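PDB 4FQE: oligogalacturonate-specific porin kdgM from Dickeya dadantii, which forms a monomeric outer-membrane pore specific for oligogalacturonides and is also required for full virulence of the bacterium. Local coordinates for residues I3-E8 against H17-L22; G59-A64 against S81-S86; Y189-N194 against R207-V212. One frame throughout, in Å; residues are numbered along the deposited sequence.

Contact 1: I3-E8 against H17-L22. With C8E ((hydroxyethyloxy)tri(ethyloxy)octane), chain G.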
# COMPACT_ATOMS: atom_id res chain seq x y z
N ILE A 3 -10.39 -3.05 8.09
CA ILE A 3 -9.68 -2.14 8.98
C ILE A 3 -8.30 -2.79 9.21
O ILE A 3 -8.20 -3.97 9.55
CB ILE A 3 -10.44 -1.97 10.30
CG1 ILE A 3 -11.81 -1.32 10.06
CG2 ILE A 3 -9.64 -1.14 11.31
CD1 ILE A 3 -12.75 -1.41 11.25
N ASP A 4 -7.26 -2.00 9.00
CA ASP A 4 -5.91 -2.50 8.98
C ASP A 4 -5.14 -1.66 9.98
O ASP A 4 -4.97 -0.47 9.81
CB ASP A 4 -5.34 -2.38 7.55
CG ASP A 4 -3.95 -3.00 7.41
OD1 ASP A 4 -3.02 -2.65 8.16
OD2 ASP A 4 -3.77 -3.77 6.45
N TYR A 5 -4.66 -2.33 11.02
CA TYR A 5 -3.73 -1.73 11.94
C TYR A 5 -2.30 -2.21 11.69
O TYR A 5 -2.07 -3.39 11.43
CB TYR A 5 -4.08 -2.12 13.39
CG TYR A 5 -2.93 -1.77 14.33
CD1 TYR A 5 -2.68 -0.43 14.66
CD2 TYR A 5 -2.06 -2.74 14.80
CE1 TYR A 5 -1.62 -0.10 15.49
CE2 TYR A 5 -0.99 -2.42 15.63
CZ TYR A 5 -0.78 -1.09 15.97
OH TYR A 5 0.27 -0.79 16.79
N ARG A 6 -1.35 -1.29 11.75
CA ARG A 6 0.05 -1.61 11.45
C ARG A 6 0.98 -0.81 12.37
O ARG A 6 0.76 0.38 12.60
CB ARG A 6 0.38 -1.33 9.97
CG ARG A 6 1.74 -1.84 9.52
CD ARG A 6 2.00 -1.60 8.03
NE ARG A 6 2.32 -0.19 7.79
CZ ARG A 6 2.39 0.39 6.60
NH1 ARG A 6 2.17 -0.30 5.48
NH2 ARG A 6 2.70 1.70 6.53
N HIS A 7 2.01 -1.47 12.88
CA HIS A 7 3.09 -0.86 13.66
C HIS A 7 4.37 -1.00 12.90
O HIS A 7 4.68 -2.08 12.35
CB HIS A 7 3.20 -1.52 15.03
CG HIS A 7 4.21 -0.88 15.95
ND1 HIS A 7 3.92 0.19 16.70
CD2 HIS A 7 5.53 -1.20 16.23
CE1 HIS A 7 4.98 0.56 17.42
NE2 HIS A 7 5.98 -0.30 17.15
N GLU A 8 5.15 0.08 12.85
CA GLU A 8 6.41 0.10 12.07
C GLU A 8 7.52 0.60 12.97
O GLU A 8 7.33 1.54 13.73
CB GLU A 8 6.29 1.08 10.88
CG GLU A 8 7.55 1.30 10.05
CD GLU A 8 7.33 2.22 8.82
OE1 GLU A 8 8.15 3.13 8.58
OE2 GLU A 8 6.34 2.06 8.08
N HIS A 17 8.90 5.09 16.23
CA HIS A 17 7.91 4.13 15.79
C HIS A 17 6.83 4.86 15.10
O HIS A 17 6.65 6.08 15.29
CB HIS A 17 7.35 3.33 16.98
CG HIS A 17 6.61 4.18 18.01
ND1 HIS A 17 5.26 4.30 18.03
CD2 HIS A 17 7.07 4.89 19.11
CE1 HIS A 17 4.89 5.08 19.05
NE2 HIS A 17 5.99 5.43 19.72
N LYS A 18 6.10 4.13 14.28
CA LYS A 18 4.92 4.66 13.60
C LYS A 18 3.77 3.69 13.79
O LYS A 18 3.97 2.45 13.79
CB LYS A 18 5.17 4.87 12.10
CG LYS A 18 6.38 5.72 11.73
CD LYS A 18 6.56 5.72 10.20
CE LYS A 18 7.77 6.53 9.71
NZ LYS A 18 7.46 7.12 8.37
N ASP A 19 2.56 4.22 13.93
CA ASP A 19 1.35 3.41 13.90
C ASP A 19 0.34 3.98 12.92
O ASP A 19 0.33 5.20 12.62
CB ASP A 19 0.72 3.34 15.29
CG ASP A 19 1.56 2.56 16.28
OD1 ASP A 19 1.51 1.33 16.32
OD2 ASP A 19 2.30 3.19 17.06
N ARG A 20 -0.52 3.12 12.43
CA ARG A 20 -1.58 3.57 11.52
C ARG A 20 -2.86 2.76 11.66
O ARG A 20 -2.85 1.59 12.04
CB ARG A 20 -1.10 3.53 10.06
CG ARG A 20 -0.98 2.14 9.43
CD ARG A 20 -2.29 1.63 8.82
NE ARG A 20 -2.11 0.44 7.97
CZ ARG A 20 -1.57 0.41 6.76
NH1 ARG A 20 -1.13 1.52 6.17
NH2 ARG A 20 -1.45 -0.76 6.13
N LEU A 21 -3.99 3.37 11.30
CA LEU A 21 -5.21 2.63 11.15
C LEU A 21 -5.83 3.04 9.82
O LEU A 21 -6.13 4.20 9.65
CB LEU A 21 -6.18 2.99 12.26
CG LEU A 21 -7.28 1.95 12.43
CD1 LEU A 21 -6.62 0.81 13.18
CD2 LEU A 21 -8.53 2.49 13.17
N LEU A 22 -6.06 2.06 8.96
CA LEU A 22 -6.48 2.27 7.55
C LEU A 22 -7.75 1.50 7.34
O LEU A 22 -7.77 0.27 7.49
CB LEU A 22 -5.39 1.81 6.57
CG LEU A 22 -5.75 1.59 5.08
CD1 LEU A 22 -6.16 2.90 4.42
CD2 LEU A 22 -4.56 0.94 4.36
C1 C8E G . -8.22 -1.30 14.36
C2 C8E G . -7.57 -2.60 14.80
C3 C8E G . -7.52 -3.65 13.69
C4 C8E G . -8.91 -4.05 13.20
C5 C8E G . -9.75 -4.75 14.27
C6 C8E G . -11.02 -3.98 14.64
C7 C8E G . -12.27 -4.67 14.12
C8 C8E G . -13.52 -4.28 14.92
O9 C8E G . -14.52 -5.29 14.86
C10 C8E G . -14.22 -6.35 15.76
C11 C8E G . -15.25 -7.45 15.79
O12 C8E G . -14.60 -8.69 16.14
C13 C8E G . -13.86 -8.69 17.39
C14 C8E G . -14.68 -9.25 18.54
O15 C8E G . -13.91 -9.12 19.75
C16 C8E G . -13.94 -7.82 20.34
C17 C8E G . -12.57 -7.24 20.59
O18 C8E G . -12.71 -5.82 20.73
C19 C8E G . -11.65 -5.05 20.18
C20 C8E G . -12.16 -4.26 18.99
O21 C8E G . -11.42 -3.03 18.91

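Contact 2: G59-A64 against S81-S86. With C8E ((hydroxyethyloxy)tri(ethyloxy)octane), chain F.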
# COMPACT_ATOMS: atom_id res chain seq x y z
N GLY A 59 -1.20 12.43 11.23
CA GLY A 59 -1.66 12.70 9.88
C GLY A 59 -2.87 11.88 9.50
O GLY A 59 -3.22 10.93 10.19
N THR A 60 -3.50 12.26 8.38
CA THR A 60 -4.61 11.48 7.86
C THR A 60 -4.55 11.49 6.35
O THR A 60 -4.24 12.54 5.76
CB THR A 60 -5.97 12.01 8.29
OG1 THR A 60 -5.81 13.32 8.83
CG2 THR A 60 -6.60 11.14 9.37
N GLU A 61 -4.89 10.37 5.75
CA GLU A 61 -4.95 10.30 4.27
C GLU A 61 -6.27 9.72 3.80
O GLU A 61 -6.79 8.79 4.38
CB GLU A 61 -3.77 9.53 3.71
CG GLU A 61 -3.70 9.50 2.18
CD GLU A 61 -2.45 8.81 1.66
OE1 GLU A 61 -2.15 7.71 2.15
OE2 GLU A 61 -1.76 9.36 0.77
N VAL A 62 -6.81 10.30 2.73
CA VAL A 62 -7.99 9.73 2.09
C VAL A 62 -7.66 9.47 0.64
O VAL A 62 -6.92 10.23 0.02
CB VAL A 62 -9.23 10.65 2.20
CG1 VAL A 62 -8.96 12.01 1.57
CG2 VAL A 62 -10.44 9.98 1.55
N VAL A 63 -8.19 8.37 0.12
CA VAL A 63 -7.92 7.94 -1.26
C VAL A 63 -9.27 7.56 -1.85
O VAL A 63 -10.04 6.83 -1.23
CB VAL A 63 -6.99 6.69 -1.33
CG1 VAL A 63 -6.64 6.29 -2.79
CG2 VAL A 63 -5.72 6.89 -0.51
N ALA A 64 -9.53 8.05 -3.05
CA ALA A 64 -10.63 7.56 -3.89
C ALA A 64 -10.04 7.03 -5.20
O ALA A 64 -9.07 7.56 -5.71
CB ALA A 64 -11.62 8.69 -4.18
N SER A 81 -5.48 11.04 -4.09
CA SER A 81 -5.25 11.03 -2.64
C SER A 81 -4.74 12.37 -2.13
O SER A 81 -4.04 13.10 -2.83
CB SER A 81 -4.32 9.92 -2.21
OG SER A 81 -3.07 9.95 -2.86
N LEU A 82 -5.15 12.70 -0.93
CA LEU A 82 -4.72 13.93 -0.26
C LEU A 82 -4.31 13.47 1.11
O LEU A 82 -5.05 12.73 1.73
CB LEU A 82 -5.86 14.89 -0.10
CG LEU A 82 -6.42 15.53 -1.36
CD1 LEU A 82 -7.56 16.46 -0.90
CD2 LEU A 82 -5.32 16.28 -2.09
N GLU A 83 -3.14 13.89 1.57
CA GLU A 83 -2.79 13.69 2.97
C GLU A 83 -2.59 15.02 3.68
O GLU A 83 -2.07 15.95 3.10
CB GLU A 83 -1.54 12.82 3.10
CG GLU A 83 -0.95 12.87 4.52
CD GLU A 83 -0.14 11.66 4.90
OE1 GLU A 83 0.13 10.81 4.05
OE2 GLU A 83 0.21 11.55 6.09
N SER A 84 -2.99 15.06 4.96
CA SER A 84 -2.89 16.25 5.83
C SER A 84 -2.20 15.85 7.13
O SER A 84 -2.69 14.97 7.84
CB SER A 84 -4.28 16.75 6.19
OG SER A 84 -4.93 17.39 5.12
N GLY A 85 -1.08 16.51 7.46
CA GLY A 85 -0.32 16.13 8.65
C GLY A 85 0.44 17.24 9.32
O GLY A 85 0.33 18.41 8.95
N SER A 86 1.20 16.84 10.34
CA SER A 86 2.22 17.66 10.97
C SER A 86 3.35 17.95 9.96
O SER A 86 3.79 19.08 9.83
CB SER A 86 2.81 16.94 12.20
OG SER A 86 1.80 16.50 13.09
C1 C8E F . -13.97 11.39 -4.50
C2 C8E F . -12.98 12.53 -4.31
C3 C8E F . -12.10 12.44 -3.05
C4 C8E F . -12.81 11.89 -1.82
C5 C8E F . -12.38 12.58 -0.53
C6 C8E F . -13.36 12.23 0.59
C7 C8E F . -13.03 12.92 1.92
C8 C8E F . -13.83 14.21 2.15
O9 C8E F . -13.86 14.56 3.54
C10 C8E F . -13.59 15.93 3.84
C11 C8E F . -14.15 16.26 5.23
O12 C8E F . -13.09 16.44 6.18
C13 C8E F . -13.25 15.69 7.39
C14 C8E F . -12.32 16.21 8.50
O15 C8E F . -11.13 16.81 7.96
C16 C8E F . -9.89 16.28 8.45
C17 C8E F . -8.79 16.45 7.40
O18 C8E F . -8.95 15.46 6.37
C19 C8E F . -7.79 14.67 6.07
C20 C8E F . -7.48 14.71 4.58
O21 C8E F . -8.14 15.81 3.94
O HOH W 1 -1.59 11.58 -0.52

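Contact 3: Y189-N194 against R207-V212. With C8E ((hydroxyethyloxy)tri(ethyloxy)octane), chain I.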
# COMPACT_ATOMS: atom_id res chain seq x y z
N TYR A 189 0.04 -10.04 9.18
CA TYR A 189 1.14 -9.94 8.29
C TYR A 189 2.36 -9.26 8.88
O TYR A 189 2.29 -8.56 9.86
CB TYR A 189 0.71 -9.20 7.02
CG TYR A 189 0.31 -7.76 7.26
CD1 TYR A 189 -1.01 -7.40 7.50
CD2 TYR A 189 1.25 -6.76 7.22
CE1 TYR A 189 -1.37 -6.07 7.70
CE2 TYR A 189 0.92 -5.44 7.43
CZ TYR A 189 -0.38 -5.08 7.66
OH TYR A 189 -0.66 -3.72 7.88
N VAL A 190 3.49 -9.51 8.24
CA VAL A 190 4.78 -8.95 8.58
C VAL A 190 5.47 -8.45 7.31
O VAL A 190 5.23 -8.97 6.20
CB VAL A 190 5.69 -9.96 9.32
CG1 VAL A 190 5.99 -11.21 8.50
CG2 VAL A 190 7.00 -9.29 9.69
N GLU A 191 6.27 -7.40 7.46
CA GLU A 191 7.06 -6.87 6.35
C GLU A 191 8.43 -6.54 6.82
O GLU A 191 8.61 -6.08 7.94
CB GLU A 191 6.44 -5.59 5.75
CG GLU A 191 4.95 -5.65 5.49
CD GLU A 191 4.35 -4.34 5.04
OE1 GLU A 191 4.96 -3.67 4.14
OE2 GLU A 191 3.26 -3.98 5.57
N VAL A 192 9.41 -6.78 5.95
CA VAL A 192 10.78 -6.37 6.21
C VAL A 192 11.27 -5.70 4.97
O VAL A 192 11.14 -6.25 3.85
CB VAL A 192 11.68 -7.56 6.54
CG1 VAL A 192 13.08 -7.08 6.93
CG2 VAL A 192 11.02 -8.37 7.64
N GLY A 193 11.80 -4.50 5.13
CA GLY A 193 12.30 -3.75 4.00
C GLY A 193 13.64 -3.11 4.23
O GLY A 193 14.07 -2.94 5.35
N ASN A 194 14.29 -2.78 3.13
CA ASN A 194 15.51 -1.99 3.20
C ASN A 194 15.30 -0.68 2.49
O ASN A 194 14.86 -0.63 1.34
CB ASN A 194 16.71 -2.72 2.60
CG ASN A 194 17.23 -3.83 3.49
OD1 ASN A 194 17.44 -4.93 3.02
ND2 ASN A 194 17.48 -3.54 4.78
N ARG A 207 13.53 -1.56 7.87
CA ARG A 207 12.20 -1.12 8.27
C ARG A 207 11.36 -2.36 8.48
O ARG A 207 11.21 -3.19 7.57
CB ARG A 207 11.59 -0.25 7.16
CG ARG A 207 10.16 0.19 7.44
CD ARG A 207 9.59 0.97 6.27
NE ARG A 207 9.30 0.08 5.14
CZ ARG A 207 9.15 0.49 3.88
NH1 ARG A 207 9.28 1.77 3.56
NH2 ARG A 207 8.88 -0.39 2.93
N TYR A 208 10.82 -2.47 9.68
CA TYR A 208 10.03 -3.63 10.09
C TYR A 208 8.61 -3.19 10.35
O TYR A 208 8.40 -2.16 10.98
CB TYR A 208 10.56 -4.21 11.41
CG TYR A 208 11.97 -4.73 11.38
CD1 TYR A 208 13.02 -3.96 11.86
CD2 TYR A 208 12.25 -6.02 10.92
CE1 TYR A 208 14.32 -4.44 11.88
CE2 TYR A 208 13.55 -6.51 10.93
CZ TYR A 208 14.58 -5.70 11.39
OH TYR A 208 15.89 -6.16 11.41
N ARG A 209 7.66 -3.95 9.82
CA ARG A 209 6.25 -3.75 10.07
C ARG A 209 5.59 -5.03 10.51
O ARG A 209 5.86 -6.11 9.96
CB ARG A 209 5.54 -3.25 8.81
CG ARG A 209 6.00 -1.89 8.32
CD ARG A 209 5.64 -1.64 6.88
NE ARG A 209 5.90 -0.27 6.44
CZ ARG A 209 5.78 0.16 5.18
NH1 ARG A 209 5.45 -0.67 4.20
NH2 ARG A 209 6.00 1.44 4.88
N VAL A 210 4.69 -4.91 11.48
CA VAL A 210 3.75 -5.96 11.76
C VAL A 210 2.36 -5.34 11.77
O VAL A 210 2.17 -4.20 12.21
CB VAL A 210 4.04 -6.64 13.11
CG1 VAL A 210 5.32 -7.44 12.99
CG2 VAL A 210 4.08 -5.59 14.26
N GLY A 211 1.40 -6.09 11.28
CA GLY A 211 0.03 -5.59 11.27
C GLY A 211 -0.98 -6.70 11.16
O GLY A 211 -0.63 -7.88 11.07
N VAL A 212 -2.24 -6.31 11.16
CA VAL A 212 -3.32 -7.23 10.92
C VAL A 212 -4.46 -6.48 10.26
O VAL A 212 -4.73 -5.31 10.58
CB VAL A 212 -3.80 -7.91 12.23
CG1 VAL A 212 -4.28 -6.87 13.22
CG2 VAL A 212 -4.88 -8.96 11.91
C1 C8E I . 6.97 -15.38 -6.54
C2 C8E I . 7.75 -14.10 -6.37
C3 C8E I . 7.35 -13.29 -5.13
C4 C8E I . 8.23 -13.60 -3.91
C5 C8E I . 9.43 -12.68 -3.77
C6 C8E I . 9.87 -12.54 -2.30
C7 C8E I . 11.38 -12.52 -2.10
C8 C8E I . 12.02 -11.37 -2.88
O9 C8E I . 13.23 -10.95 -2.25
C10 C8E I . 13.88 -9.88 -2.94
C11 C8E I . 14.07 -8.75 -1.95
O12 C8E I . 15.37 -8.19 -2.07
C13 C8E I . 15.73 -7.52 -0.86
C14 C8E I . 17.11 -6.91 -1.04
O15 C8E I . 17.54 -6.40 0.23
C16 C8E I . 18.25 -5.18 0.09
C17 C8E I . 19.67 -5.35 0.57
O18 C8E I . 20.18 -4.06 0.91
C19 C8E I . 21.50 -4.13 1.45
C20 C8E I . 21.42 -4.23 2.97
O21 C8E I . 21.54 -2.92 3.56

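Contact 1: I3-E8 against H17-L22
Asp4 and Arg20 form the main charged grip on the pore-facing side of this antiparallel pair. Arg20 turns side-on and gives both NE and NH2 to the single oxygen OD1, with NH2 to OD1 at 3.2 Å. OD1 lies in the guanidinium plane but is itself met from above the carboxylate, whose plane stands 83° to the guanidinium. It also takes a bond from Tyr189, while Arg20 NH1 reaches Glu36. Arg20 gets there by curling back: CG sits between N and the carbonyl carbon (chi1 74°), and a second bend at chi2 swings the guanidinium over the other strand. The guanidinium of Arg6 stacks on one face of it, centres 4.0 Å apart, and Leu22 CD2 lies against the opposite face, toward its rim. Farther along, Glu8 and Lys18 run alongside each other, with Glu8 OE1 at 3.4 Å from Lys18 CD; Glu8 OE2 is paired with Arg209.

On the outer side, hydrogen bonds to a buried carboxylate take over. Asp19 OD1 receives Tyr5 OH at 2.5 Å and His7 ND1 at 2.7 Å from opposite faces of its plane, the histidine bond nearly straight at 165°. Apolar contact begins nearer the detergent, where Ile3 CG2 packs on Leu21 CG at 4.0 Å.

Backbone bonds pair Asp4 with Leu22, Arg6 with Arg20 and Glu8 with Lys18. Arg20, held by Asp4 and Glu36 with Arg6 stacked on it, suggests fixed positive charge on the pore wall, consistent with the passage of anionic oligogalacturonides.

Contact 2: G59-A64 against S81-S86
Glu61 OE2 is linked to Ser81 OG across the strands by a water, which donates to both oxygens, at 2.6 Å to the carboxylate and 3.2 Å to the hydroxyl. The same OE2 is salt-bridged to Arg92 of strand 90-100, which flanks 81-86, and Ser81 OG also bonds to the carbonyl of Arg92, so this corner of the pore wall is tied through three strands.

Next to it Glu83 crosses Glu61 at about a right angle, the two chains touching CB to CB at 4.0 Å. Glu61 CG is anti to the backbone N (chi1 -176°) and the chain runs on extended, which brings OE2 to 4.1 Å from Glu83 OE1. Two acids this close would probably raise each other's affinity for a proton, but Arg92 on one and Lys38 on the other should offset that. Beyond them, Gly59 and Gly85 face each other with their CA atoms only 3.9 Å apart.

Four backbone bonds close the ladder, two between Thr60 and Ser84 and two between Val62 and Leu82. The side chains of these residues turn outward. On that side Ala64 CB lies 3.6 Å from C1 of a detergent tail, and Val62 is near both this detergent and an n-octane.

Acids and water on one face, aliphatic and small hydroxyl side chains under detergent on the other: this is the two-faced hairpin of a transmembrane beta barrel, polar toward the channel and largely apolar toward the membrane.

Contact 3: Y189-N194 against R207-V212
Tyr189 lays its ring flat over Gly211 in the last hairpin of the beta barrel, an aromatic-glycine cross-strand pair of the kind familiar from outer-membrane proteins. Its CG occupies the position between the backbone N and the carbonyl carbon (chi1 65°), which folds the ring across to the neighbouring strand instead of straight into the pore. Gly211 CA then sits 3.9 Å from the ring centroid, 20° off the normal, as a CH-pi contact. The phenol is held at its far end by Asp4, and Lys177 makes a cation-pi contact with the ring.

Glu191 and Arg209, also on the pore side, cross at a slant with carboxylate and guanidinium planes 73° apart. Only one N-H of Arg209 bonds to the acid: NH1 reaches OE1 at 3.0 Å, keeping the oxygen in the guanidinium plane while approaching from above the carboxylate plane. The CD methylene of Arg209 rests against the carboxylate, 3.5 Å from Glu191 CD. Asn175 supplies a second bond to OE1, and Arg209 NE is taken by Glu8.

The outer face is largely apolar. Val192 and Tyr208 run alongside each other in the same direction, with Val192 CG1 to Tyr208 CE2 at 4.1 Å; Val190 and Val210 meet at an angle between methyl groups. Between the two faces, six backbone bonds join Tyr189 with Gly211, Glu191 with Arg209, and Gly193 with Arg207.

Arg207 and Arg209 come from the same strand and overlap face to face: NH2 of Arg209 lies 3.4 Å above the centre of the Arg207 guanidinium.

In the fold
All three contacts are antiparallel hairpins of one closed twelve-stranded barrel, each partly buried and lining the pore on one side. Contacts 1 and 3 adjoin at its seam: strands 2-9 and 205-215 are neighbours, His7 N lies 2.8 Å from Val210 O, and the two hairpins are joined by Asp4 to Tyr189 and Glu8 to Arg209. Contact 2 stands apart, with centres about 14 Å from contact 1 and about 21 Å from contact 3; its pore-side acids rely on water and on basic residues of flanking strands. The outer surfaces differ too: aliphatic and hydroxyl groups under detergent in contact 2, valines and tyrosine in contact 3, but a polar cluster round the buried Asp19 in contact 1, with apolar groups nearer the detergent.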